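Local coordinates for protein 3-deoxy-d-manno-octulosonic-acid transferase (Acinetobacter baumannii, PDB 4BFC) that probably transfers Kdo from CMP-Kdo to a lipid A precursor in lipopolysaccharide synthesis, the crystallised fragment being its C-terminal CMP-Kdo-binding domain, at residues Pro53-Ile58 / Phe88-Asn93; Gln57-Leu62 / Cys74-Arg79; Pro64-Asp69 / Leu94-His99. All blocks are in the same frame, centred on the assembly; numbering follows the deposited sequence.

Contact 1: residues Pro53-Ile58 / Phe88-Asn93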
ATOM      1  N   PRO A  53     -10.218  -9.295   7.934  1.00 22.37           N
ATOM      2  CA  PRO A  53     -10.535  -9.867   9.273  1.00 21.48           C
ATOM      3  C   PRO A  53      -9.842 -11.232   9.456  1.00 20.32           C
ATOM      4  O   PRO A  53     -10.259 -12.061  10.290  1.00 21.28           O
ATOM      5  CB  PRO A  53     -12.055 -10.068   9.161  1.00 23.02           C
ATOM      6  CG  PRO A  53     -12.208 -10.543   7.783  1.00 26.37           C
ATOM      7  CD  PRO A  53     -11.226  -9.726   6.940  1.00 23.27           C
ATOM      8  N   GLU A  54      -8.766 -11.451   8.733  1.00 17.20           N
ATOM      9  CA  GLU A  54      -8.074 -12.784   8.718  1.00 19.81           C
ATOM     10  C   GLU A  54      -7.543 -13.178  10.120  1.00 19.70           C
ATOM     11  O   GLU A  54      -7.628 -14.358  10.470  1.00 21.00           O
ATOM     12  CB  GLU A  54      -6.944 -12.824   7.725  1.00 20.99           C
ATOM     13  CG  GLU A  54      -7.370 -12.654   6.280  1.00 18.49           C
ATOM     14  CD  GLU A  54      -6.194 -12.684   5.310  1.00 18.23           C
ATOM     15  OE1 GLU A  54      -5.125 -12.040   5.604  1.00 18.76           O
ATOM     16  OE2 GLU A  54      -6.282 -13.383   4.282  1.00 19.27           O
ATOM     17  N   GLU A  55      -6.909 -12.252  10.869  1.00 18.73           N
ATOM     18  CA  GLU A  55      -6.413 -12.559  12.212  1.00 20.66           C
ATOM     19  C   GLU A  55      -7.577 -12.976  13.127  1.00 20.13           C
ATOM     20  O   GLU A  55      -7.457 -14.061  13.755  1.00 21.25           O
ATOM     21  CB  GLU A  55      -5.615 -11.458  12.876  1.00 21.43           C
ATOM     22  CG  GLU A  55      -4.398 -10.910  12.080  1.00 18.54           C
ATOM     23  CD  GLU A  55      -4.785  -9.704  11.260  1.00 18.61           C
ATOM     24  OE1 GLU A  55      -5.937  -9.187  11.325  1.00 19.11           O
ATOM     25  OE2 GLU A  55      -3.908  -9.222  10.528  1.00 16.73           O
ATOM     26  N   GLN A  56      -8.628 -12.152  13.193  1.00 22.56           N
ATOM     27  CA  GLN A  56      -9.819 -12.475  13.980  1.00 23.31           C
ATOM     28  C   GLN A  56     -10.335 -13.882  13.581  1.00 25.42           C
ATOM     29  O   GLN A  56     -10.539 -14.753  14.487  1.00 23.65           O
ATOM     30  CB  GLN A  56     -10.873 -11.401  13.774  1.00 25.83           C
ATOM     31  CG  GLN A  56     -12.159 -11.665  14.538  1.00 29.05           C
ATOM     32  CD  GLN A  56     -11.932 -11.486  16.015  1.00 25.72           C
ATOM     33  OE1 GLN A  56     -11.399 -10.470  16.438  1.00 36.62           O
ATOM     34  NE2 GLN A  56     -12.323 -12.488  16.816  1.00 38.96           N
ATOM     35  N   GLN A  57     -10.563 -14.098  12.276  1.00 24.83           N
ATOM     36  CA  GLN A  57     -11.242 -15.328  11.809  1.00 24.22           C
ATOM     37  C   GLN A  57     -10.431 -16.575  12.040  1.00 22.88           C
ATOM     38  O   GLN A  57     -10.972 -17.608  12.528  1.00 24.83           O
ATOM     39  CB  GLN A  57     -11.702 -15.261  10.349  1.00 24.67           C
ATOM     40  CG  GLN A  57     -12.739 -14.150  10.047  1.00 26.21           C
ATOM     41  CD  GLN A  57     -13.171 -14.119   8.597  1.00 29.25           C
ATOM     42  OE1 GLN A  57     -14.230 -13.563   8.283  1.00 37.30           O
ATOM     43  NE2 GLN A  57     -12.370 -14.633   7.709  1.00 24.69           N
ATOM     44  N   ILE A  58      -9.146 -16.547  11.701  1.00 22.66           N
ATOM     45  CA  ILE A  58      -8.279 -17.717  11.896  1.00 21.21           C
ATOM     46  C   ILE A  58      -7.997 -17.960  13.393  1.00 22.95           C
ATOM     47  O   ILE A  58      -8.075 -19.118  13.846  1.00 23.44           O
ATOM     48  CB  ILE A  58      -6.950 -17.605  11.087  1.00 22.33           C
ATOM     49  CG1 ILE A  58      -7.277 -17.635   9.583  1.00 21.49           C
ATOM     50  CG2 ILE A  58      -6.022 -18.728  11.454  1.00 20.29           C
ATOM     51  CD1 ILE A  58      -6.154 -17.152   8.719  1.00 22.98           C
ATOM     52  N   PHE A  88      -2.745  -7.025  18.368  1.00 19.42           N
ATOM     53  CA  PHE A  88      -2.581  -7.349  19.768  1.00 20.47           C
ATOM     54  C   PHE A  88      -3.962  -7.327  20.456  1.00 21.51           C
ATOM     55  O   PHE A  88      -4.305  -8.312  21.170  1.00 23.51           O
ATOM     56  CB  PHE A  88      -1.556  -6.432  20.450  1.00 23.40           C
ATOM     57  CG  PHE A  88      -1.267  -6.879  21.865  1.00 24.13           C
ATOM     58  CD1 PHE A  88      -0.571  -8.069  22.084  1.00 25.55           C
ATOM     59  CD2 PHE A  88      -1.716  -6.118  22.953  1.00 26.94           C
ATOM     60  CE1 PHE A  88      -0.284  -8.500  23.373  1.00 26.70           C
ATOM     61  CE2 PHE A  88      -1.451  -6.543  24.246  1.00 27.88           C
ATOM     62  CZ  PHE A  88      -0.746  -7.746  24.457  1.00 25.44           C
ATOM     63  N   GLU A  89      -4.757  -6.283  20.231  1.00 23.62           N
ATOM     64  CA  GLU A  89      -6.109  -6.226  20.823  1.00 25.35           C
ATOM     65  C   GLU A  89      -7.043  -7.377  20.434  1.00 27.37           C
ATOM     66  O   GLU A  89      -7.826  -7.852  21.261  1.00 29.01           O
ATOM     67  CB  GLU A  89      -6.795  -4.908  20.592  1.00 27.28           C
ATOM     68  CG  GLU A  89      -6.107  -3.746  21.235  1.00 27.98           C
ATOM     69  CD  GLU A  89      -5.978  -3.931  22.723  1.00 30.38           C
ATOM     70  OE1 GLU A  89      -7.004  -4.181  23.396  1.00 33.07           O
ATOM     71  OE2 GLU A  89      -4.832  -3.857  23.207  1.00 31.98           O
ATOM     72  N   ILE A  90      -6.972  -7.813  19.182  1.00 24.84           N
ATOM     73  CA  ILE A  90      -7.718  -8.987  18.685  1.00 24.28           C
ATOM     74  C   ILE A  90      -7.344 -10.208  19.508  1.00 25.15           C
ATOM     75  O   ILE A  90      -8.227 -10.959  19.958  1.00 24.76           O
ATOM     76  CB  ILE A  90      -7.462  -9.209  17.180  1.00 23.01           C
ATOM     77  CG1 ILE A  90      -8.073  -8.065  16.361  1.00 24.03           C
ATOM     78  CG2 ILE A  90      -7.960 -10.581  16.719  1.00 25.44           C
ATOM     79  CD1 ILE A  90      -7.659  -8.058  14.868  1.00 24.14           C
ATOM     80  N   CYS A  91      -6.035 -10.405  19.713  1.00 22.06           N
ATOM     81  CA  CYS A  91      -5.499 -11.566  20.473  1.00 23.50           C
ATOM     82  C   CYS A  91      -5.966 -11.514  21.923  1.00 27.93           C
ATOM     83  O   CYS A  91      -6.415 -12.528  22.472  1.00 29.40           O
ATOM     84  CB  CYS A  91      -3.968 -11.526  20.415  1.00 22.53           C
ATOM     85  SG  CYS A  91      -3.333 -11.859  18.766  1.00 24.52           S
ATOM     86  N   GLN A  92      -5.803 -10.334  22.528  1.00 26.42           N
ATOM     87  CA  GLN A  92      -6.234 -10.097  23.916  1.00 31.15           C
ATOM     88  C   GLN A  92      -7.693 -10.377  24.153  1.00 30.50           C
ATOM     89  O   GLN A  92      -8.025 -10.986  25.186  1.00 33.29           O
ATOM     90  CB  GLN A  92      -5.904  -8.680  24.333  1.00 26.82           C
ATOM     91  CG  GLN A  92      -4.403  -8.444  24.560  1.00 31.33           C
ATOM     92  CD  GLN A  92      -3.722  -9.428  25.487  1.00 37.70           C
ATOM     93  OE1 GLN A  92      -3.215 -10.471  25.067  1.00 38.84           O
ATOM     94  NE2 GLN A  92      -3.688  -9.089  26.758  1.00 33.86           N
ATOM     95  N   ASN A  93      -8.548  -9.960  23.234  1.00 32.67           N
ATOM     96  CA  ASN A  93      -9.998 -10.187  23.331  1.00 35.92           C
ATOM     97  C   ASN A  93     -10.422 -11.628  23.169  1.00 34.28           C
ATOM     98  O   ASN A  93     -11.487 -12.038  23.627  1.00 36.23           O
ATOM     99  CB  ASN A  93     -10.745  -9.293  22.371  1.00 36.53           C
ATOM    100  CG  ASN A  93     -10.787  -7.853  22.865  1.00 43.47           C
ATOM    101  OD1 ASN A  93     -10.203  -7.524  23.912  1.00 40.68           O
ATOM    102  ND2 ASN A  93     -11.476  -6.995  22.134  1.00 43.08           N
TER
HETATM  103  O   HOH W   1     -10.800 -10.551  19.038  1.00 35.72           O

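Contact 2: residues Gln57-Leu62 / Cys74-Arg79. With SO4 (sulfate ion), chain B.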
ATOM      1  N   GLN A  57     -10.563 -14.098  12.276  1.00 24.83           N
ATOM      2  CA  GLN A  57     -11.242 -15.328  11.809  1.00 24.22           C
ATOM      3  C   GLN A  57     -10.431 -16.575  12.040  1.00 22.88           C
ATOM      4  O   GLN A  57     -10.972 -17.608  12.528  1.00 24.83           O
ATOM      5  CB  GLN A  57     -11.702 -15.261  10.349  1.00 24.67           C
ATOM      6  CG  GLN A  57     -12.739 -14.150  10.047  1.00 26.21           C
ATOM      7  CD  GLN A  57     -13.171 -14.119   8.597  1.00 29.25           C
ATOM      8  OE1 GLN A  57     -14.230 -13.563   8.283  1.00 37.30           O
ATOM      9  NE2 GLN A  57     -12.370 -14.633   7.709  1.00 24.69           N
ATOM     10  N   ILE A  58      -9.146 -16.547  11.701  1.00 22.66           N
ATOM     11  CA  ILE A  58      -8.279 -17.717  11.896  1.00 21.21           C
ATOM     12  C   ILE A  58      -7.997 -17.960  13.393  1.00 22.95           C
ATOM     13  O   ILE A  58      -8.075 -19.118  13.846  1.00 23.44           O
ATOM     14  CB  ILE A  58      -6.950 -17.605  11.087  1.00 22.33           C
ATOM     15  CG1 ILE A  58      -7.277 -17.635   9.583  1.00 21.49           C
ATOM     16  CG2 ILE A  58      -6.022 -18.728  11.454  1.00 20.29           C
ATOM     17  CD1 ILE A  58      -6.154 -17.152   8.719  1.00 22.98           C
ATOM     18  N   LEU A  59      -7.632 -16.922  14.161  1.00 21.62           N
ATOM     19  CA  LEU A  59      -7.405 -17.118  15.604  1.00 22.35           C
ATOM     20  C   LEU A  59      -8.664 -17.640  16.319  1.00 25.36           C
ATOM     21  O   LEU A  59      -8.513 -18.497  17.218  1.00 26.15           O
ATOM     22  CB  LEU A  59      -6.852 -15.924  16.341  1.00 22.49           C
ATOM     23  CG  LEU A  59      -5.493 -15.536  15.767  1.00 21.27           C
ATOM     24  CD1 LEU A  59      -5.151 -14.162  16.367  1.00 23.13           C
ATOM     25  CD2 LEU A  59      -4.422 -16.574  16.078  1.00 22.24           C
ATOM     26  N   GLU A  60      -9.844 -17.190  15.906  1.00 25.25           N
ATOM     27  CA  GLU A  60     -11.135 -17.685  16.523  1.00 29.78           C
ATOM     28  C   GLU A  60     -11.300 -19.179  16.292  1.00 29.25           C
ATOM     29  O   GLU A  60     -11.676 -19.923  17.247  1.00 30.88           O
ATOM     30  CB  GLU A  60     -12.339 -17.014  15.876  1.00 31.04           C
ATOM     31  CG  GLU A  60     -12.816 -15.712  16.446  1.00 37.33           C
ATOM     32  CD  GLU A  60     -13.996 -15.146  15.651  1.00 41.81           C
ATOM     33  OE1 GLU A  60     -14.323 -15.657  14.537  1.00 50.71           O
ATOM     34  OE2 GLU A  60     -14.566 -14.153  16.124  1.00 46.24           O
ATOM     35  N   ALA A  61     -11.021 -19.619  15.060  1.00 25.99           N
ATOM     36  CA  ALA A  61     -11.125 -21.022  14.618  1.00 26.45           C
ATOM     37  C   ALA A  61     -10.077 -21.869  15.355  1.00 27.13           C
ATOM     38  O   ALA A  61     -10.337 -23.047  15.751  1.00 27.69           O
ATOM     39  CB  ALA A  61     -11.036 -21.171  13.101  1.00 22.10           C
ATOM     40  N   LEU A  62      -8.907 -21.273  15.597  1.00 24.51           N
ATOM     41  CA  LEU A  62      -7.799 -22.005  16.187  1.00 24.48           C
ATOM     42  C   LEU A  62      -7.829 -22.030  17.739  1.00 24.76           C
ATOM     43  O   LEU A  62      -7.248 -22.931  18.314  1.00 24.19           O
ATOM     44  CB  LEU A  62      -6.466 -21.353  15.725  1.00 23.88           C
ATOM     45  CG  LEU A  62      -5.146 -22.121  15.942  1.00 25.39           C
ATOM     46  CD1 LEU A  62      -5.010 -23.385  15.113  1.00 27.65           C
ATOM     47  CD2 LEU A  62      -4.025 -21.170  15.577  1.00 25.44           C
ATOM     48  N   CYS A  74       0.760 -20.156  17.667  1.00 16.88           N
ATOM     49  CA  CYS A  74       0.555 -19.438  16.352  1.00 16.92           C
ATOM     50  C   CYS A  74       1.378 -18.170  16.322  1.00 17.54           C
ATOM     51  O   CYS A  74       1.176 -17.295  17.125  1.00 19.65           O
ATOM     52  CB  CYS A  74      -0.884 -19.132  16.180  1.00 19.04           C
ATOM     53  SG  CYS A  74      -1.248 -18.294  14.651  1.00 21.62           S
ATOM     54  N   ILE A  75       2.237 -18.075  15.318  1.00 18.08           N
ATOM     55  CA  ILE A  75       2.950 -16.809  15.023  1.00 18.54           C
ATOM     56  C   ILE A  75       2.049 -15.956  14.112  1.00 19.02           C
ATOM     57  O   ILE A  75       1.567 -16.481  13.071  1.00 18.04           O
ATOM     58  CB  ILE A  75       4.326 -17.085  14.379  1.00 17.90           C
ATOM     59  CG1 ILE A  75       5.233 -17.889  15.345  1.00 20.99           C
ATOM     60  CG2 ILE A  75       4.961 -15.708  13.938  1.00 17.31           C
ATOM     61  CD1 ILE A  75       6.637 -18.180  14.823  1.00 20.47           C
ATOM     62  N   VAL A  76       1.844 -14.669  14.430  1.00 17.35           N
ATOM     63  CA  VAL A  76       0.976 -13.765  13.606  1.00 16.45           C
ATOM     64  C   VAL A  76       1.842 -12.604  13.080  1.00 16.83           C
ATOM     65  O   VAL A  76       2.495 -11.946  13.877  1.00 19.77           O
ATOM     66  CB  VAL A  76      -0.207 -13.218  14.452  1.00 17.86           C
ATOM     67  CG1 VAL A  76      -1.049 -12.324  13.577  1.00 20.24           C
ATOM     68  CG2 VAL A  76      -1.062 -14.414  14.928  1.00 21.60           C
ATOM     69  N   VAL A  77       1.870 -12.431  11.752  1.00 16.48           N
ATOM     70  CA  VAL A  77       2.726 -11.405  11.131  1.00 18.32           C
ATOM     71  C   VAL A  77       1.810 -10.499  10.289  1.00 17.84           C
ATOM     72  O   VAL A  77       1.589 -10.750   9.091  1.00 19.62           O
ATOM     73  CB  VAL A  77       3.855 -12.024  10.276  1.00 18.04           C
ATOM     74  CG1 VAL A  77       4.896 -10.934   9.937  1.00 20.87           C
ATOM     75  CG2 VAL A  77       4.444 -13.300  10.907  1.00 22.31           C
ATOM     76  N   PRO A  78       1.207  -9.482  10.869  1.00 17.53           N
ATOM     77  CA  PRO A  78       0.262  -8.650  10.077  1.00 16.25           C
ATOM     78  C   PRO A  78       1.023  -7.895   8.949  1.00 15.80           C
ATOM     79  O   PRO A  78       2.274  -7.577   9.068  1.00 17.86           O
ATOM     80  CB  PRO A  78      -0.250  -7.613  11.111  1.00 16.58           C
ATOM     81  CG  PRO A  78      -0.110  -8.423  12.387  1.00 18.39           C
ATOM     82  CD  PRO A  78       1.251  -9.014  12.277  1.00 17.92           C
ATOM     83  N   ARG A  79       0.379  -7.733   7.792  1.00 18.55           N
ATOM     84  CA  ARG A  79       1.040  -7.106   6.632  1.00 16.08           C
ATOM     85  C   ARG A  79       1.428  -5.661   6.897  1.00 17.30           C
ATOM     86  O   ARG A  79       2.486  -5.190   6.474  1.00 17.12           O
ATOM     87  CB  ARG A  79       0.030  -7.175   5.461  1.00 16.14           C
ATOM     88  CG  ARG A  79       0.545  -6.485   4.183  1.00 15.27           C
ATOM     89  CD  ARG A  79       1.809  -7.157   3.670  1.00 15.18           C
ATOM     90  NE  ARG A  79       2.239  -6.581   2.382  1.00 18.78           N
ATOM     91  CZ  ARG A  79       3.361  -6.837   1.776  1.00 21.42           C
ATOM     92  NH1 ARG A  79       4.244  -7.671   2.332  1.00 24.46           N
ATOM     93  NH2 ARG A  79       3.553  -6.299   0.536  1.00 22.58           N
TER
HETATM   94  S   SO4 B 500      -0.739  -4.262   0.521  0.80 25.51           S
HETATM   95  O1  SO4 B 500      -0.364  -3.781  -0.857  0.80 27.65           O
HETATM   96  O2  SO4 B 500      -1.483  -5.541   0.364  0.80 26.50           O
HETATM   97  O3  SO4 B 500      -1.642  -3.352   1.288  0.80 25.03           O
HETATM   98  O4  SO4 B 500       0.523  -4.569   1.159  0.80 27.58           O

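Contact 3: residues Pro64-Asp69 / Leu94-His99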
ATOM      1  N   PRO A  64      -9.813 -22.897  20.217  1.00 28.44           N
ATOM      2  CA  PRO A  64     -10.097 -24.148  20.995  1.00 32.97           C
ATOM      3  C   PRO A  64      -8.893 -25.076  21.023  1.00 30.46           C
ATOM      4  O   PRO A  64      -8.627 -25.711  22.057  1.00 28.51           O
ATOM      5  CB  PRO A  64     -11.201 -24.836  20.188  1.00 32.56           C
ATOM      6  CG  PRO A  64     -11.763 -23.806  19.303  1.00 36.87           C
ATOM      7  CD  PRO A  64     -10.697 -22.767  19.052  1.00 32.83           C
ATOM      8  N   TYR A  65      -8.179 -25.200  19.905  1.00 25.64           N
ATOM      9  CA  TYR A  65      -6.994 -26.030  19.890  1.00 25.59           C
ATOM     10  C   TYR A  65      -5.814 -25.471  20.670  1.00 24.95           C
ATOM     11  O   TYR A  65      -5.048 -26.256  21.268  1.00 25.22           O
ATOM     12  CB  TYR A  65      -6.565 -26.325  18.441  1.00 23.69           C
ATOM     13  CG  TYR A  65      -7.677 -26.976  17.630  1.00 23.00           C
ATOM     14  CD1 TYR A  65      -7.867 -28.378  17.693  1.00 27.26           C
ATOM     15  CD2 TYR A  65      -8.570 -26.212  16.845  1.00 27.42           C
ATOM     16  CE1 TYR A  65      -8.875 -28.977  16.967  1.00 28.26           C
ATOM     17  CE2 TYR A  65      -9.602 -26.824  16.123  1.00 27.91           C
ATOM     18  CZ  TYR A  65      -9.720 -28.221  16.190  1.00 30.99           C
ATOM     19  OH  TYR A  65     -10.707 -28.902  15.462  1.00 31.59           O
ATOM     20  N   LEU A  66      -5.606 -24.138  20.610  1.00 21.82           N
ATOM     21  CA  LEU A  66      -4.520 -23.515  21.370  1.00 23.16           C
ATOM     22  C   LEU A  66      -4.785 -23.699  22.892  1.00 22.65           C
ATOM     23  O   LEU A  66      -3.829 -23.886  23.619  1.00 25.76           O
ATOM     24  CB  LEU A  66      -4.409 -21.992  21.060  1.00 23.73           C
ATOM     25  CG  LEU A  66      -3.937 -21.622  19.646  1.00 22.44           C
ATOM     26  CD1 LEU A  66      -4.098 -20.129  19.408  1.00 21.52           C
ATOM     27  CD2 LEU A  66      -2.505 -21.990  19.418  1.00 22.23           C
ATOM     28  N   ASN A  67      -6.047 -23.656  23.288  1.00 28.13           N
ATOM     29  CA  ASN A  67      -6.440 -23.901  24.720  1.00 29.07           C
ATOM     30  C   ASN A  67      -6.280 -25.375  25.128  1.00 32.98           C
ATOM     31  O   ASN A  67      -5.772 -25.685  26.250  1.00 34.24           O
ATOM     32  CB  ASN A  67      -7.885 -23.443  25.006  1.00 29.81           C
ATOM     33  CG  ASN A  67      -8.085 -21.933  24.866  1.00 30.89           C
ATOM     34  OD1 ASN A  67      -7.206 -21.185  25.157  1.00 30.35           O
ATOM     35  ND2 ASN A  67      -9.243 -21.512  24.402  1.00 33.41           N
ATOM     36  N   SER A  68      -6.648 -26.299  24.236  1.00 31.69           N
ATOM     37  CA  SER A  68      -6.590 -27.726  24.584  1.00 32.40           C
ATOM     38  C   SER A  68      -5.234 -28.419  24.401  1.00 34.07           C
ATOM     39  O   SER A  68      -4.907 -29.371  25.110  1.00 38.59           O
ATOM     40  CB  SER A  68      -7.758 -28.491  23.927  1.00 32.42           C
ATOM     41  OG  SER A  68      -7.458 -28.846  22.589  1.00 37.10           O
ATOM     42  N   ASP A  69      -4.409 -27.908  23.481  1.00 27.88           N
ATOM     43  CA  ASP A  69      -3.148 -28.490  23.123  1.00 26.57           C
ATOM     44  C   ASP A  69      -2.103 -27.394  23.228  1.00 33.84           C
ATOM     45  O   ASP A  69      -1.928 -26.633  22.262  1.00 29.41           O
ATOM     46  CB  ASP A  69      -3.233 -29.071  21.683  1.00 27.87           C
ATOM     47  CG  ASP A  69      -1.969 -29.772  21.262  1.00 30.83           C
ATOM     48  OD1 ASP A  69      -0.966 -29.765  22.018  1.00 31.16           O
ATOM     49  OD2 ASP A  69      -1.972 -30.356  20.149  1.00 39.48           O
ATOM     50  N   LEU A  94      -9.563 -12.402  22.521  1.00 27.19           N
ATOM     51  CA  LEU A  94      -9.818 -13.802  22.342  1.00 31.53           C
ATOM     52  C   LEU A  94      -9.316 -14.573  23.559  1.00 31.31           C
ATOM     53  O   LEU A  94      -9.357 -15.797  23.566  1.00 30.94           O
ATOM     54  CB  LEU A  94      -9.173 -14.295  21.022  1.00 30.49           C
ATOM     55  CG  LEU A  94     -10.095 -14.176  19.813  1.00 30.16           C
ATOM     56  CD1 LEU A  94      -9.280 -14.361  18.536  1.00 29.50           C
ATOM     57  CD2 LEU A  94     -11.280 -15.147  19.774  1.00 35.50           C
ATOM     58  N   ASN A  95      -8.826 -13.856  24.563  1.00 30.76           N
ATOM     59  CA  ASN A  95      -8.211 -14.452  25.783  1.00 33.93           C
ATOM     60  C   ASN A  95      -7.074 -15.444  25.535  1.00 33.60           C
ATOM     61  O   ASN A  95      -6.995 -16.505  26.165  1.00 33.16           O
ATOM     62  CB  ASN A  95      -9.299 -15.065  26.684  1.00 36.20           C
ATOM     63  CG  ASN A  95     -10.320 -14.041  27.102  1.00 38.18           C
ATOM     64  OD1 ASN A  95      -9.961 -12.979  27.596  1.00 43.89           O
ATOM     65  ND2 ASN A  95     -11.605 -14.345  26.906  1.00 42.57           N
ATOM     66  N   LEU A  96      -6.174 -15.110  24.605  1.00 29.03           N
ATOM     67  CA  LEU A  96      -5.098 -15.992  24.273  1.00 26.35           C
ATOM     68  C   LEU A  96      -3.856 -15.351  24.857  1.00 23.34           C
ATOM     69  O   LEU A  96      -3.719 -14.106  24.761  1.00 27.65           O
ATOM     70  CB  LEU A  96      -4.982 -16.135  22.727  1.00 24.08           C
ATOM     71  CG  LEU A  96      -6.169 -16.814  22.019  1.00 24.95           C
ATOM     72  CD1 LEU A  96      -6.114 -16.636  20.488  1.00 24.23           C
ATOM     73  CD2 LEU A  96      -6.184 -18.285  22.428  1.00 28.78           C
ATOM     74  N   ILE A  97      -2.976 -16.141  25.440  1.00 22.84           N
ATOM     75  CA  ILE A  97      -1.727 -15.638  26.000  1.00 24.47           C
ATOM     76  C   ILE A  97      -0.838 -15.200  24.827  1.00 23.64           C
ATOM     77  O   ILE A  97      -0.439 -16.055  24.011  1.00 23.75           O
ATOM     78  CB  ILE A  97      -1.027 -16.673  26.897  1.00 24.83           C
ATOM     79  CG1 ILE A  97      -1.881 -16.950  28.162  1.00 30.36           C
ATOM     80  CG2 ILE A  97       0.401 -16.220  27.239  1.00 25.04           C
ATOM     81  CD1 ILE A  97      -1.435 -18.151  28.975  1.00 34.89           C
ATOM     82  N   THR A  98      -0.475 -13.911  24.773  1.00 21.70           N
ATOM     83  CA  THR A  98       0.195 -13.311  23.589  1.00 22.69           C
ATOM     84  C   THR A  98       1.456 -12.543  23.993  1.00 23.63           C
ATOM     85  O   THR A  98       1.389 -11.702  24.913  1.00 26.59           O
ATOM     86  CB  THR A  98      -0.782 -12.343  22.901  1.00 24.12           C
ATOM     87  OG1 THR A  98      -2.040 -12.996  22.655  1.00 24.61           O
ATOM     88  CG2 THR A  98      -0.227 -11.764  21.501  1.00 20.81           C
ATOM     89  N   HIS A  99       2.581 -12.912  23.403  1.00 21.45           N
ATOM     90  CA  HIS A  99       3.873 -12.256  23.578  1.00 22.77           C
ATOM     91  C   HIS A  99       4.260 -11.573  22.307  1.00 24.82           C
ATOM     92  O   HIS A  99       3.770 -11.922  21.183  1.00 23.33           O
ATOM     93  CB  HIS A  99       4.897 -13.261  24.072  1.00 26.08           C
ATOM     94  CG  HIS A  99       4.498 -13.857  25.389  1.00 26.38           C
ATOM     95  ND1 HIS A  99       4.257 -13.096  26.501  1.00 31.70           N
ATOM     96  CD2 HIS A  99       4.158 -15.158  25.722  1.00 26.44           C
ATOM     97  CE1 HIS A  99       3.842 -13.920  27.505  1.00 25.66           C
ATOM     98  NE2 HIS A  99       3.779 -15.161  27.022  1.00 30.72           N
TER
HETATM   99  O   HOH W   2      -7.547 -19.049  26.625  1.00 47.51           O

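Contact 1: residues Pro53-Ile58 / Phe88-Asn93
Ile-90 of helix 84-93 fits between Glu-55 and Gln-56 on the first turn of helix 54-68. CG2 of Ile-90 lies 3.5 Å from OE1 and 3.8 Å from CA of Gln-56. On the other branch, CD1 of Ile-90 comes to 4.1 Å from OE1 of Glu-55. The side chains of Glu-55 and Ile-90 cross at about a right angle, whereas Gln-56 runs at a slant to Ile-90. Gln-56 leaves the helix with CG anti to the backbone N (chi1 179°) and then bends at chi2 (70°), which carries its amide oxygen over to the isoleucine. A water donates to both sides: it lies 2.7 Å from Gln-56 OE1 and 2.8 Å from the backbone O of Ile-90. NE2 of Gln-56 is hydrogen-bonded to OE2 of Glu-60, one turn further on. The carboxylate of Glu-55 turns to Thr-50 and makes a salt bridge with Arg-83. Thr-168 of the second subunit also packs on Ile-90. The contact therefore joins two helices through an apolar wedge set against polar groups. The glutamate's charge is met by partners beyond the pair, and the water supplies the polar link between the helices.

Contact 2: residues Gln57-Leu62 / Cys74-Arg79
The beta-alpha-beta unit made of strand 43-50, helix 54-68 and strand 72-78 closes here, where the helix packs on the second strand of the unit. It is part of a parallel sheet with helices, a Rossmann-like arrangement consistent with the nucleotide-sugar-binding domain of a GT-B glycosyltransferase. The axes of segments 57-62 and 74-78 run at 172°, nearly antiparallel, and come to 11.2 Å at their closest. Leu-59 and Leu-62 lie one turn apart on the helix. Cys-74 and Val-76 meet them from the same face of the strand. The CD2 methyl of Leu-59 touches SG of Cys-74 at 3.9 Å. The same methyl meets CG2 of Val-76 tip to tip at 4.2 Å. Leu-62 brings its own CD2 to within 3.8 Å of Cys-74 CB. With SG anti to the backbone N (chi1 -180°), the sulfur of Cys-74 comes against both leucine CD2 methyls, which lie on the same side of it. The four side chains are buried, and Cys-91 of helix 84-93 adds to the packing on Leu-59. Past the strand's C-terminal end, Arg-79 turns to a sulfate ion, probably from the crystallisation liquor, which His-80 also holds. O4 of the sulfate lies in plane at the edge of the guanidinium, and Arg-79 NE donates to this O4 over 2.9 Å in a nearly straight bond, with an N-H...O angle of 174°.

Contact 3: residues Pro64-Asp69 / Leu94-His99
The side-chain amide of Asn-67 has the CD2 methyl of Leu-96 off one side of its plane and a water off the other, both near OD1. OD1 of Asn-67 lies 4.1 Å from CD2 of Leu-96, and the two side chains cross at about a right angle. The water lies 2.6 Å from Asn-67 OD1 and 2.6 Å from the O of Asn-95, and can donate to either. Gln-112 NE2 also donates to Asn-67 OD1. Beside the amide, Leu-66 brings its CD1 methyl to 4.1 Å from Leu-96 CD2. These leucines also cross at about a right angle and meet through their methyls. Leu-96 points its CG anti to its carbonyl carbon (chi1 -65°), and both of its methyls lie close to Leu-66 CD1. Asn-95, with positive phi, forms a Schellman motif after helix 84-93 and turns the chain toward strand 98-100. There Thr-98 OG1 donates to the O of Leu-96 at 2.9 Å, from above the carbonyl plane. The contact joins the last turn of helix 54-68 to the connection entering the edge strand. Its inner part is apolar, while at the exposed Asn-67 the polar oxygen is met by Gln-112 and probably by the water.

How the contacts relate
All three contacts use helix 54-68, each at a different level. Contact 2 lies deepest, its centre about 8 Å from the centre of the chain, and is wholly apolar across its helix-strand interface. The centres of contacts 1 and 3 lie about 14 Å and 16 Å from that point. Both combine aliphatic packing with a water, but only contact 3 includes an exposed residue among those that touch. Contact 1 sets the helix against helix 84-93; contact 3 sets it against the connection that follows. Direct packing joins the three: Glu-55 touches Val-76, Leu-59 touches Leu-94, and Cys-91 touches Thr-98. The second subunit reaches contact 1, the third makes a long, weak ion pair with Arg-79 of contact 2, and no other chain touches contact 3.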